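Local coordinates for protein putative xanthine dehydrogenase YAGS fad-binding subunit (Escherichia coli, PDB 5G5G) that binds the molybdenum and pterin cytosine dinucleotide cofactor as a subunit of a periplasmic aldehyde oxidase and probably oxidises aldehydes there, at residues 51-56 with 268-273; 163-168 with 299-304; 174-179 with 289-294. One frame throughout, in Å; residues are numbered along the deposited sequence. Where two conformers were deposited one is given.

Contact 1. Residues 51-56 with 268-273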
# COMPACT_ATOMS: atom_id res chain seq x y z
N GLY C 51 8.70 5.15 -22.31
CA GLY C 51 9.65 6.04 -21.66
C GLY C 51 10.02 5.58 -20.27
O GLY C 51 9.14 5.25 -19.49
N TYR C 52 11.30 5.63 -19.92
CA TYR C 52 11.76 5.18 -18.66
C TYR C 52 12.47 6.35 -17.96
O TYR C 52 13.43 6.93 -18.50
CB TYR C 52 12.63 3.94 -18.78
CG TYR C 52 12.75 3.16 -17.50
CD1 TYR C 52 13.68 3.53 -16.51
CD2 TYR C 52 11.98 2.04 -17.27
CE1 TYR C 52 13.80 2.81 -15.33
CE2 TYR C 52 12.07 1.31 -16.11
CZ TYR C 52 12.99 1.69 -15.14
OH TYR C 52 13.08 0.98 -13.98
N ILE C 53 11.97 6.68 -16.78
CA ILE C 53 12.45 7.80 -15.98
C ILE C 53 13.84 7.60 -15.37
O ILE C 53 14.15 6.53 -14.88
CB ILE C 53 11.39 8.07 -14.90
CG1 ILE C 53 11.01 9.51 -14.94
CG2 ILE C 53 11.66 7.40 -13.57
CD1 ILE C 53 9.78 9.58 -15.80
N VAL C 54 14.66 8.66 -15.39
CA VAL C 54 15.91 8.72 -14.62
C VAL C 54 15.71 9.76 -13.52
O VAL C 54 15.40 10.93 -13.79
CB VAL C 54 17.10 9.12 -15.48
CG1 VAL C 54 18.40 9.17 -14.68
CG2 VAL C 54 17.22 8.14 -16.66
N GLY C 55 15.92 9.33 -12.28
CA GLY C 55 15.74 10.20 -11.11
C GLY C 55 17.06 10.61 -10.48
O GLY C 55 18.08 9.95 -10.67
N SER C 56 17.05 11.76 -9.80
CA SER C 56 18.25 12.27 -9.17
C SER C 56 18.85 11.26 -8.19
O SER C 56 18.14 10.69 -7.32
CB SER C 56 17.96 13.54 -8.39
OG SER C 56 19.18 13.96 -7.77
N VAL C 268 4.53 6.15 -20.12
CA VAL C 268 5.50 6.26 -19.02
C VAL C 268 4.83 5.84 -17.71
O VAL C 268 3.75 6.36 -17.38
CB VAL C 268 5.96 7.72 -18.84
CG1 VAL C 268 6.92 7.85 -17.66
CG2 VAL C 268 6.64 8.22 -20.12
N MET C 269 5.43 4.90 -17.00
CA MET C 269 5.00 4.54 -15.65
C MET C 269 6.15 4.87 -14.69
O MET C 269 7.33 4.62 -15.02
CB MET C 269 4.71 3.05 -15.58
CG MET C 269 4.19 2.59 -14.23
SD MET C 269 3.78 0.80 -14.19
CE MET C 269 2.72 0.78 -15.61
N LEU C 270 5.84 5.41 -13.54
CA LEU C 270 6.87 5.61 -12.50
C LEU C 270 7.12 4.26 -11.83
O LEU C 270 6.20 3.67 -11.24
CB LEU C 270 6.43 6.64 -11.48
CG LEU C 270 5.98 8.00 -12.02
CD1 LEU C 270 5.75 8.96 -10.87
CD2 LEU C 270 7.04 8.53 -12.90
N PRO C 271 8.34 3.75 -11.90
CA PRO C 271 8.59 2.44 -11.24
C PRO C 271 8.35 2.54 -9.73
O PRO C 271 8.67 3.59 -9.14
CB PRO C 271 10.07 2.20 -11.53
CG PRO C 271 10.41 3.10 -12.70
CD PRO C 271 9.51 4.27 -12.61
N ARG C 272 7.81 1.47 -9.13
CA ARG C 272 7.45 1.48 -7.72
C ARG C 272 8.61 2.01 -6.82
O ARG C 272 8.36 2.83 -5.93
CB ARG C 272 6.95 0.11 -7.25
CG ARG C 272 6.53 0.05 -5.79
CD ARG C 272 5.40 0.98 -5.44
NE ARG C 272 4.21 0.58 -6.13
CZ ARG C 272 3.05 1.20 -6.09
NH1 ARG C 272 2.92 2.34 -5.40
NH2 ARG C 272 2.03 0.67 -6.77
N PRO C 273 9.84 1.52 -7.02
CA PRO C 273 10.94 2.03 -6.16
C PRO C 273 11.21 3.53 -6.23
O PRO C 273 11.83 4.07 -5.28
CB PRO C 273 12.17 1.21 -6.59
CG PRO C 273 11.65 0.05 -7.37
CD PRO C 273 10.31 0.42 -7.89
O HOH W 1 7.62 3.20 -18.31
O HOH W 2 9.87 4.97 -15.94

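Contact 2. Residues 163-168 with 299-304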
# COMPACT_ATOMS: atom_id res chain seq x y z
N GLY C 163 -9.87 33.85 24.19
CA GLY C 163 -9.76 34.01 25.64
C GLY C 163 -8.32 34.11 26.11
O GLY C 163 -7.50 34.71 25.44
N ASP C 164 -8.01 33.50 27.24
CA ASP C 164 -6.69 33.61 27.85
C ASP C 164 -6.17 32.20 28.14
O ASP C 164 -6.36 31.70 29.24
CB ASP C 164 -6.81 34.43 29.10
CG ASP C 164 -5.52 34.54 29.88
OD1 ASP C 164 -4.43 34.20 29.40
OD2 ASP C 164 -5.64 34.94 31.04
N PHE C 165 -5.55 31.57 27.14
CA PHE C 165 -5.05 30.21 27.31
C PHE C 165 -4.10 30.09 28.51
O PHE C 165 -4.24 29.21 29.35
CB PHE C 165 -4.40 29.61 26.05
CG PHE C 165 -3.71 28.32 26.38
CD1 PHE C 165 -4.47 27.18 26.57
CD2 PHE C 165 -2.36 28.31 26.72
CE1 PHE C 165 -3.90 26.00 27.01
CE2 PHE C 165 -1.76 27.15 27.18
CZ PHE C 165 -2.53 26.00 27.33
N ASP C 166 -3.12 30.97 28.59
CA ASP C 166 -2.04 30.78 29.57
C ASP C 166 -2.58 30.86 30.99
O ASP C 166 -2.24 30.06 31.85
CB ASP C 166 -0.97 31.86 29.42
CG ASP C 166 -0.19 31.74 28.14
OD1 ASP C 166 -0.06 30.66 27.61
OD2 ASP C 166 0.30 32.77 27.67
N GLY C 167 -3.42 31.87 31.21
CA GLY C 167 -4.06 32.05 32.50
C GLY C 167 -4.92 30.88 32.89
O GLY C 167 -4.86 30.43 34.05
N ALA C 168 -5.72 30.38 31.95
CA ALA C 168 -6.68 29.33 32.23
C ALA C 168 -5.93 28.01 32.49
O ALA C 168 -6.35 27.21 33.30
CB ALA C 168 -7.67 29.18 31.08
N ILE C 299 -13.14 20.97 29.98
CA ILE C 299 -11.94 21.59 29.44
C ILE C 299 -12.14 23.09 29.51
O ILE C 299 -13.19 23.60 29.12
CB ILE C 299 -11.69 21.14 27.99
CG1 ILE C 299 -11.33 19.66 28.00
CG2 ILE C 299 -10.60 21.97 27.32
CD1 ILE C 299 -11.32 19.03 26.62
N THR C 300 -11.12 23.79 30.00
CA THR C 300 -11.08 25.24 30.08
C THR C 300 -9.96 25.87 29.26
O THR C 300 -9.99 27.09 29.03
CB THR C 300 -10.88 25.67 31.53
OG1 THR C 300 -9.70 25.06 32.04
CG2 THR C 300 -12.10 25.24 32.36
N ALA C 301 -8.97 25.07 28.86
CA ALA C 301 -7.78 25.60 28.22
C ALA C 301 -7.25 24.59 27.24
O ALA C 301 -7.04 23.43 27.61
CB ALA C 301 -6.74 25.93 29.30
N ILE C 302 -7.10 24.96 25.96
CA ILE C 302 -6.57 24.03 24.97
C ILE C 302 -5.60 24.77 24.07
O ILE C 302 -5.90 25.82 23.52
CB ILE C 302 -7.68 23.31 24.15
CG1 ILE C 302 -7.04 22.35 23.13
CG2 ILE C 302 -8.65 24.30 23.46
CD1 ILE C 302 -8.07 21.34 22.64
N SER C 303 -4.39 24.24 23.99
CA SER C 303 -3.33 24.77 23.16
C SER C 303 -2.80 23.61 22.30
O SER C 303 -2.51 22.49 22.81
CB SER C 303 -2.20 25.36 23.98
OG SER C 303 -1.04 25.69 23.17
N HIS C 304 -2.70 23.85 20.99
CA HIS C 304 -2.16 22.82 20.09
C HIS C 304 -1.24 23.54 19.10
O HIS C 304 -1.68 24.44 18.36
CB HIS C 304 -3.29 22.11 19.39
CG HIS C 304 -2.89 20.88 18.63
ND1 HIS C 304 -3.84 20.02 18.12
CD2 HIS C 304 -1.69 20.37 18.29
CE1 HIS C 304 -3.23 19.02 17.52
NE2 HIS C 304 -1.92 19.22 17.58
O HOH W 3 -8.91 26.92 34.05

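Contact 3. Residues 174-179 with 289-294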
# COMPACT_ATOMS: atom_id res chain seq x y z
N VAL C 174 -6.83 20.14 36.53
CA VAL C 174 -6.15 18.94 36.04
C VAL C 174 -5.70 19.26 34.65
O VAL C 174 -6.43 19.92 33.91
CB VAL C 174 -7.08 17.70 36.09
CG1 VAL C 174 -8.33 17.89 35.28
CG2 VAL C 174 -6.39 16.47 35.56
N LYS C 175 -4.47 18.87 34.31
CA LYS C 175 -3.97 19.22 33.02
C LYS C 175 -2.90 18.29 32.50
O LYS C 175 -2.28 17.58 33.28
CB LYS C 175 -3.43 20.64 33.02
CG LYS C 175 -2.17 20.82 33.86
CD LYS C 175 -1.99 22.22 34.42
CE LYS C 175 -2.91 22.46 35.61
NZ LYS C 175 -2.87 23.82 36.22
N ILE C 176 -2.71 18.32 31.19
CA ILE C 176 -1.61 17.57 30.54
C ILE C 176 -0.79 18.51 29.66
O ILE C 176 -1.30 19.54 29.22
CB ILE C 176 -2.09 16.34 29.71
CG1 ILE C 176 -2.97 16.76 28.55
CG2 ILE C 176 -2.83 15.34 30.59
CD1 ILE C 176 -2.20 16.99 27.25
N ASP C 177 0.48 18.15 29.47
CA ASP C 177 1.43 18.84 28.57
C ASP C 177 2.26 17.72 27.96
O ASP C 177 3.02 17.08 28.68
CB ASP C 177 2.32 19.82 29.34
CG ASP C 177 3.32 20.56 28.45
OD1 ASP C 177 3.78 19.99 27.48
OD2 ASP C 177 3.70 21.72 28.75
N ALA C 178 2.07 17.45 26.68
CA ALA C 178 2.66 16.28 26.06
C ALA C 178 3.00 16.59 24.64
O ALA C 178 2.37 17.48 24.05
CB ALA C 178 1.72 15.08 26.09
N THR C 179 4.00 15.88 24.12
CA THR C 179 4.48 16.05 22.75
C THR C 179 4.31 14.73 22.05
O THR C 179 4.58 13.68 22.62
CB THR C 179 5.96 16.53 22.75
OG1 THR C 179 6.03 17.80 23.42
CG2 THR C 179 6.56 16.68 21.35
N LEU C 289 0.76 19.58 22.77
CA LEU C 289 -0.61 19.75 23.25
C LEU C 289 -0.60 20.02 24.75
O LEU C 289 0.01 19.26 25.52
CB LEU C 289 -1.41 18.49 22.97
CG LEU C 289 -2.00 18.48 21.57
CD1 LEU C 289 -2.36 17.07 21.14
CD2 LEU C 289 -3.24 19.34 21.50
N ARG C 290 -1.26 21.11 25.13
CA ARG C 290 -1.41 21.48 26.54
C ARG C 290 -2.92 21.67 26.75
O ARG C 290 -3.54 22.55 26.12
CB ARG C 290 -0.63 22.73 26.86
CG ARG C 290 0.85 22.61 26.50
CD ARG C 290 1.48 23.98 26.50
NE ARG C 290 1.71 24.39 27.84
CZ ARG C 290 1.92 25.66 28.24
NH1 ARG C 290 1.88 26.70 27.37
NH2 ARG C 290 2.16 25.90 29.53
N ILE C 291 -3.52 20.81 27.57
CA ILE C 291 -4.97 20.84 27.80
C ILE C 291 -5.25 20.80 29.29
O ILE C 291 -4.73 19.97 30.00
CB ILE C 291 -5.71 19.67 27.14
CG1 ILE C 291 -5.14 19.42 25.72
CG2 ILE C 291 -7.20 19.97 27.10
CD1 ILE C 291 -5.77 18.29 24.94
N GLY C 292 -6.12 21.72 29.74
CA GLY C 292 -6.54 21.76 31.12
C GLY C 292 -8.03 21.73 31.27
O GLY C 292 -8.76 22.25 30.39
N ALA C 293 -8.48 21.14 32.38
CA ALA C 293 -9.89 21.05 32.72
C ALA C 293 -10.13 21.46 34.16
O ALA C 293 -9.22 21.48 34.99
CB ALA C 293 -10.38 19.62 32.52
N ASP C 294 -11.38 21.80 34.45
CA ASP C 294 -11.76 22.15 35.80
C ASP C 294 -12.02 20.89 36.64
O ASP C 294 -11.88 19.76 36.13
CB ASP C 294 -12.93 23.15 35.80
CG ASP C 294 -14.28 22.56 35.39
OD1 ASP C 294 -14.49 21.33 35.32
OD2 ASP C 294 -15.17 23.42 35.17
O HOH W 4 3.09 23.52 30.57

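Contact 1. Residues 51-56 with 268-273
Ile53 reaches across to Val268, Leu270 and Pro271 with two different branches. It was modelled in two conformers, and the distances here hold for one of them. Ile53 CD1 lies 3.8 Å from CG1 of Val268, the two side chains crossing at about a right angle. Ile53 CD1 is also 4.1 Å from CD2 of Leu270. The other branch, Ile53 CG2, rests 3.9 Å from CD of the Pro271 ring. Val268 holds CG1 anti to its own backbone N (chi1 177°), which sets that methyl beside the isoleucine. Leu254 of helix 250-262 and Leu114 of strand 111-117 also pack on Ile53.

Pro271 meets a second side chain. Pro271 CG sits 3.6 Å from OH of Tyr52, and the phenol approaches the ring at a slant. Tyr52 also lies against helix 120-127. With an alanine at this position, Pro271 CG would probably lose its aromatic neighbour and a gap would open toward that helix.

Strands 49-55 and 266-269 run parallel in a mixed sheet. Gly51 still bonds directly to the backbone of Lys267, but beyond it the strands part. Two waters fill the seam. One donates to Gly51 O at 2.8 Å and accepts from Met269 N at 3.1 Å. The next accepts from Ile53 N at 2.8 Å and donates to Met269 O at 2.7 Å. This second water also lies above one face of the Tyr52 ring, toward its rim. Past the Lys267 bond, then, the diverging ends are held by apolar side chains and by water that satisfies four backbone groups.

Contact 2. Residues 163-168 with 299-304
The first turn of helix 165-171 lies on a classic beta bulge in strand 299-310, with Phe165 and Ala168 set against Ala301 and its neighbours. Thr300 and Ala301 form the bulge, both facing Gly292 on the adjoining strand.

Phe165 makes the largest share of the contact. Its CG stands anti to the backbone N (chi1 170°), which swings the ring out of the helix and along the strand. CB of Ser303 sits over one face of the Phe165 ring, 3.5 Å from its centroid and 16° off the normal, a CH-pi contact. The strand backbone runs past the ring edge, where CD1 of Phe165 is 3.5 Å from N of Ile302. CE1 of Phe165 also touches CB of Ala301 at 3.6 Å.

One turn further on, CB of Ala168 packs on CB of Ala301 at 3.8 Å. CB of Ala168 also lies 3.7 Å from O of Thr300. A water then bridges helix and strand, donating to O of Ala168 at 2.7 Å and hydrogen-bonding to OG1 of Thr300 at 2.9 Å.

Asp164 is the N-cap of the helix. Asp164 OD1 accepts from N of Gly167 at 3.1 Å, with an angle of 161° at the hydrogen. The side chain of Asn331 serves both segments, accepting from Asp164 N and donating to Thr300 O.

No direct hydrogen bond crosses between helix and strand. The helix start is seated by ring and methyl contacts, while Gly167 N is met by the cap, Ala168 O by the water and Asp164 N by the asparagine.

Contact 3. Residues 174-179 with 289-294
Val174, Ile176 and Ala178 lie beside Ala293, Ile291 and Leu289 on one face of a tightly bonded pair of strands. The two strands run almost exactly antiparallel, at 177°, and each of these three pairs is joined by two backbone hydrogen bonds. The shortest is Ala293 N to Val174 O at 2.8 Å. Leu289 N to Ala178 O, at 2.9 Å, closes the ladder at its other end.

The tightness lies in this backbone ladder, and two of the three pairs also touch by their side chains. CG1 of Val174 is 3.8 Å from CB of Ala293. CD1 of Ile176 meets CG1 of Ile291 at 4.1 Å. Helix 354-372 lies over the same face, with Ala360 on Leu289, Ala364 on Ile176 and Leu368 on Ile291.

The strands belong to a five-stranded mixed sheet in the molybdopterin cofactor-binding domain. Strand 174-182 is its outermost strand on this side within the chain, and strand 285-293 lies between it and strand 299-310.

The face of Lys175, Asp177 and Arg290 is looser, polar and nearer solvent: Asp177 is exposed, and Lys175 and Arg290 are partly so. Asp177 and Arg290 stand side by side and point the same way. OD2 of Asp177 makes a long salt bridge of 3.5 Å to NE of Arg290, with carboxylate and guanidinium planes 47° apart. A water completes the pairing: it donates to Asp177 OD2 at 2.6 Å and accepts from Arg290 NH2 at 2.8 Å. OD1 of Asp177 is held separately by NE2 of His288. CB of Lys175 lies beside CA of Gly292. NZ of Lys175 turns away to O of Phe169 and O of Ala172, and the ring of Phe169 makes cation-pi contacts with both Lys175 and Arg290.

Contacts 2 and 3 are neighbours, with centres 9 Å apart. Strands 285-293 and 299-310 follow each other in the chain and pair in one sheet, where Ser303 N probably bonds to Arg290 O at 2.8 Å. The segments come in the order 163-168, 174-179, 289-294, 299-304, so contact 2 encloses contact 3 along the chain. Contact 1 lies apart, in another mixed sheet, its centre 50 Å from that of contact 2 and 47 Å from that of contact 3. Its segments alternate with theirs along the chain. Residues 51-56 belong to the a/b hammerhead domain and 268-273 to the cofactor-binding domain, so contact 1 joins these two regions, whereas the others lie within the second.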